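Local coordinates for phosphoribosylaminoimidazole carboxylase (PDB 5C5D), which catalyses the reversible carboxylation of 5-aminoimidazole ribonucleotide with carbon dioxide to give 4-carboxy-5-aminoimidazole ribonucleotide in de novo purine biosynthesis, at residues L4-M9 and K60-I65. The protein carries 1 engineered substitution. Sequence-based numbering, arbitrary orientation.
Sequences LVIILM and KLYITI
Ile6 lies alongside Tyr62, and the two side chains point the same way from neighbouring parallel strands. Ile6 CB starts the contact, 3.6 Å from Tyr62 CD2. Ile6 CG2 lies 3.9 Å from Tyr62 CD2. CG1, the other branch, is anti to the carbonyl carbon and beside the backbone N (chi1 -61°), and approaches Tyr62 CE2. From there Ile6 CD1 reaches over one face of the ring, offset toward the rim, in a CH-pi contact 4.1 Å from the Tyr62 ring centroid. The closest partner of Ile6 CD1 is Leu61 O, at 3.6 Å. Ile6 CD1 also touches Lys60 CB, at 4.0 Å. The phenol end of Tyr62 hydrogen-bonds to Glu54 of helix 43-54, and Tyr53 of that helix packs on Ile6.

The backbones are joined by five hydrogen bonds. Leu4 O, Ile6 O and Leu8 O accept from Leu61, Ile63 and Ile65. Ile6 N and Leu8 N donate back to Leu61 O and Ile63 O. Each of these five carbonyl oxygens also receives a CA-H...O contact. The fold is a flavodoxin-like, three-layer alpha/beta/alpha sandwich with parallel strands ordered 31-36, 4-9, 60-65, 84-86, 112-113. Strand 60-65 is in the middle, and 31-36 is outermost in this chain. Helices 15-27 and 43-54 make the beta-alpha-beta crossovers that lead to 31-36 and on to 60-65, and pack on opposite faces.

On the face opposite Ile6, the isoleucines of strand 60-65 reach across to strand 4-9. Ile63 CD1 lies 3.7 Å from Val5 CG1, and Ile65 CD1 lies 3.6 Å from Ile7 CG2. Met9 CB meets Ile65 CB. Helix 15-27 packs here, with Ile21 on Ile63 and His17 on Ile65. The Ile65 side chain comes within about 4 Å of that of Asp14, a substrate-binding residue.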
ATOM      1  N   LEU D   4     -20.642 -19.972  26.747  1.00 23.46           N
ATOM      2  CA  LEU D   4     -20.878 -20.505  25.417  1.00 22.18           C
ATOM      3  C   LEU D   4     -20.265 -19.555  24.394  1.00 21.48           C
ATOM      4  O   LEU D   4     -20.457 -18.351  24.476  1.00 21.11           O
ATOM      5  CB  LEU D   4     -22.380 -20.657  25.144  1.00 24.54           C
ATOM      6  CG  LEU D   4     -22.722 -21.146  23.748  1.00 23.96           C
ATOM      7  CD1 LEU D   4     -22.174 -22.552  23.574  1.00 24.49           C
ATOM      8  CD2 LEU D   4     -24.225 -21.121  23.519  1.00 26.69           C
ATOM      9  N   VAL D   5     -19.551 -20.091  23.416  1.00 18.88           N
ATOM     10  CA  VAL D   5     -19.047 -19.289  22.325  1.00 18.46           C
ATOM     11  C   VAL D   5     -19.700 -19.782  21.046  1.00 22.50           C
ATOM     12  O   VAL D   5     -19.600 -20.954  20.717  1.00 22.44           O
ATOM     13  CB  VAL D   5     -17.528 -19.394  22.170  1.00 20.74           C
ATOM     14  CG1 VAL D   5     -17.059 -18.633  20.931  1.00 20.05           C
ATOM     15  CG2 VAL D   5     -16.817 -18.859  23.398  1.00 19.40           C
ATOM     16  N   ILE D   6     -20.359 -18.881  20.339  1.00 20.31           N
ATOM     17  CA  ILE D   6     -20.985 -19.211  19.086  1.00 20.27           C
ATOM     18  C   ILE D   6     -20.023 -18.773  18.003  1.00 19.45           C
ATOM     19  O   ILE D   6     -19.727 -17.594  17.879  1.00 18.49           O
ATOM     20  CB  ILE D   6     -22.338 -18.501  18.899  1.00 20.91           C
ATOM     21  CG1 ILE D   6     -23.327 -18.904  20.004  1.00 20.52           C
ATOM     22  CG2 ILE D   6     -22.876 -18.803  17.512  1.00 22.01           C
ATOM     23  CD1 ILE D   6     -23.242 -18.079  21.296  1.00 21.21           C
ATOM     24  N   ILE D   7     -19.563 -19.740  17.220  1.00 18.77           N
ATOM     25  CA  ILE D   7     -18.674 -19.466  16.094  1.00 19.83           C
ATOM     26  C   ILE D   7     -19.519 -19.449  14.855  1.00 19.77           C
ATOM     27  O   ILE D   7     -20.035 -20.494  14.451  1.00 24.01           O
ATOM     28  CB  ILE D   7     -17.577 -20.525  15.971  1.00 21.45           C
ATOM     29  CG1 ILE D   7     -16.809 -20.622  17.283  1.00 23.76           C
ATOM     30  CG2 ILE D   7     -16.631 -20.173  14.811  1.00 18.48           C
ATOM     31  CD1 ILE D   7     -15.827 -21.790  17.329  1.00 23.32           C
ATOM     32  N   LEU D   8     -19.711 -18.271  14.271  1.00 18.54           N
ATOM     33  CA  LEU D   8     -20.593 -18.114  13.112  1.00 18.92           C
ATOM     34  C   LEU D   8     -19.807 -17.673  11.896  1.00 19.01           C
ATOM     35  O   LEU D   8     -19.129 -16.632  11.926  1.00 19.18           O
ATOM     36  CB  LEU D   8     -21.702 -17.099  13.418  1.00 20.20           C
ATOM     37  CG  LEU D   8     -22.584 -16.748  12.223  1.00 23.13           C
ATOM     38  CD1 LEU D   8     -23.317 -17.957  11.659  1.00 25.88           C
ATOM     39  CD2 LEU D   8     -23.564 -15.659  12.629  1.00 23.94           C
ATOM     40  N   MET D   9     -19.879 -18.465  10.829  1.00 19.42           N
ATOM     41  CA  MET D   9     -19.107 -18.175   9.634  1.00 20.65           C
ATOM     42  C   MET D   9     -20.031 -17.919   8.441  1.00 24.21           C
ATOM     43  O   MET D   9     -21.127 -18.472   8.369  1.00 23.75           O
ATOM     44  CB  MET D   9     -18.167 -19.347   9.334  1.00 19.42           C
ATOM     45  CG  MET D   9     -18.883 -20.520   8.772  1.00 23.54           C
ATOM     46  SD  MET D   9     -17.810 -21.991   8.708  1.00 28.84           S
ATOM     47  CE  MET D   9     -18.002 -22.578  10.381  1.00 31.38           C
ATOM     48  N   LYS D  60     -22.228 -15.420  26.986  1.00 19.46           N
ATOM     49  CA  LYS D  60     -21.883 -15.849  25.642  1.00 19.20           C
ATOM     50  C   LYS D  60     -21.079 -14.831  24.899  1.00 17.49           C
ATOM     51  O   LYS D  60     -21.161 -13.635  25.159  1.00 18.54           O
ATOM     52  CB  LYS D  60     -23.139 -16.201  24.856  1.00 24.50           C
ATOM     53  CG  LYS D  60     -24.135 -15.136  24.656  1.00 29.71           C
ATOM     54  CD  LYS D  60     -25.506 -15.830  24.404  1.00 27.05           C
ATOM     55  CE  LYS D  60     -26.629 -15.057  24.969  1.00 29.82           C
ATOM     56  NZ  LYS D  60     -26.557 -14.933  26.410  1.00 26.02           N
ATOM     57  N   LEU D  61     -20.296 -15.351  23.962  1.00 17.24           N
ATOM     58  CA  LEU D  61     -19.572 -14.549  22.993  1.00 16.96           C
ATOM     59  C   LEU D  61     -19.870 -15.098  21.605  1.00 17.42           C
ATOM     60  O   LEU D  61     -20.116 -16.284  21.459  1.00 19.08           O
ATOM     61  CB  LEU D  61     -18.068 -14.566  23.250  1.00 17.54           C
ATOM     62  CG  LEU D  61     -17.611 -13.851  24.508  1.00 18.85           C
ATOM     63  CD1 LEU D  61     -16.146 -14.128  24.705  1.00 19.16           C
ATOM     64  CD2 LEU D  61     -17.866 -12.347  24.454  1.00 21.62           C
ATOM     65  N   TYR D  62     -19.846 -14.221  20.608  1.00 15.32           N
ATOM     66  CA  TYR D  62     -19.909 -14.637  19.220  1.00 15.69           C
ATOM     67  C   TYR D  62     -18.575 -14.356  18.576  1.00 16.68           C
ATOM     68  O   TYR D  62     -18.047 -13.261  18.749  1.00 18.54           O
ATOM     69  CB  TYR D  62     -21.031 -13.889  18.495  1.00 17.79           C
ATOM     70  CG  TYR D  62     -22.396 -14.141  19.095  1.00 18.46           C
ATOM     71  CD1 TYR D  62     -22.812 -13.455  20.226  1.00 21.33           C
ATOM     72  CD2 TYR D  62     -23.277 -15.045  18.523  1.00 20.55           C
ATOM     73  CE1 TYR D  62     -24.060 -13.690  20.782  1.00 21.62           C
ATOM     74  CE2 TYR D  62     -24.515 -15.269  19.045  1.00 22.67           C
ATOM     75  CZ  TYR D  62     -24.917 -14.586  20.180  1.00 21.71           C
ATOM     76  OH  TYR D  62     -26.156 -14.804  20.756  1.00 22.31           O
ATOM     77  N   ILE D  63     -18.039 -15.332  17.856  1.00 15.37           N
ATOM     78  CA  ILE D  63     -16.835 -15.124  17.043  1.00 16.99           C
ATOM     79  C   ILE D  63     -17.294 -15.242  15.597  1.00 18.79           C
ATOM     80  O   ILE D  63     -17.790 -16.296  15.182  1.00 18.95           O
ATOM     81  CB  ILE D  63     -15.720 -16.117  17.372  1.00 17.07           C
ATOM     82  CG1 ILE D  63     -15.287 -15.978  18.827  1.00 18.92           C
ATOM     83  CG2 ILE D  63     -14.525 -15.911  16.438  1.00 17.57           C
ATOM     84  CD1 ILE D  63     -14.228 -17.037  19.249  1.00 18.01           C
ATOM     85  N   THR D  64     -17.123 -14.168  14.832  1.00 15.46           N
ATOM     86  CA  THR D  64     -17.661 -14.077  13.485  1.00 15.89           C
ATOM     87  C   THR D  64     -16.571 -14.115  12.431  1.00 16.09           C
ATOM     88  O   THR D  64     -15.580 -13.408  12.502  1.00 18.10           O
ATOM     89  CB  THR D  64     -18.495 -12.809  13.347  1.00 20.37           C
ATOM     90  OG1 THR D  64     -17.714 -11.705  13.857  1.00 19.40           O
ATOM     91  CG2 THR D  64     -19.805 -12.975  14.127  1.00 22.00           C
ATOM     92  N   ILE D  65     -16.766 -15.023  11.491  1.00 16.49           N
ATOM     93  CA  ILE D  65     -15.785 -15.327  10.444  1.00 15.82           C
ATOM     94  C   ILE D  65     -16.335 -15.073   9.054  1.00 19.09           C
ATOM     95  O   ILE D  65     -17.227 -15.767   8.631  1.00 21.21           O
ATOM     96  CB  ILE D  65     -15.387 -16.798  10.497  1.00 17.88           C
ATOM     97  CG1 ILE D  65     -14.812 -17.143  11.877  1.00 18.86           C
ATOM     98  CG2 ILE D  65     -14.345 -17.133   9.449  1.00 18.43           C
ATOM     99  CD1 ILE D  65     -14.775 -18.663  12.099  1.00 19.63           C
TER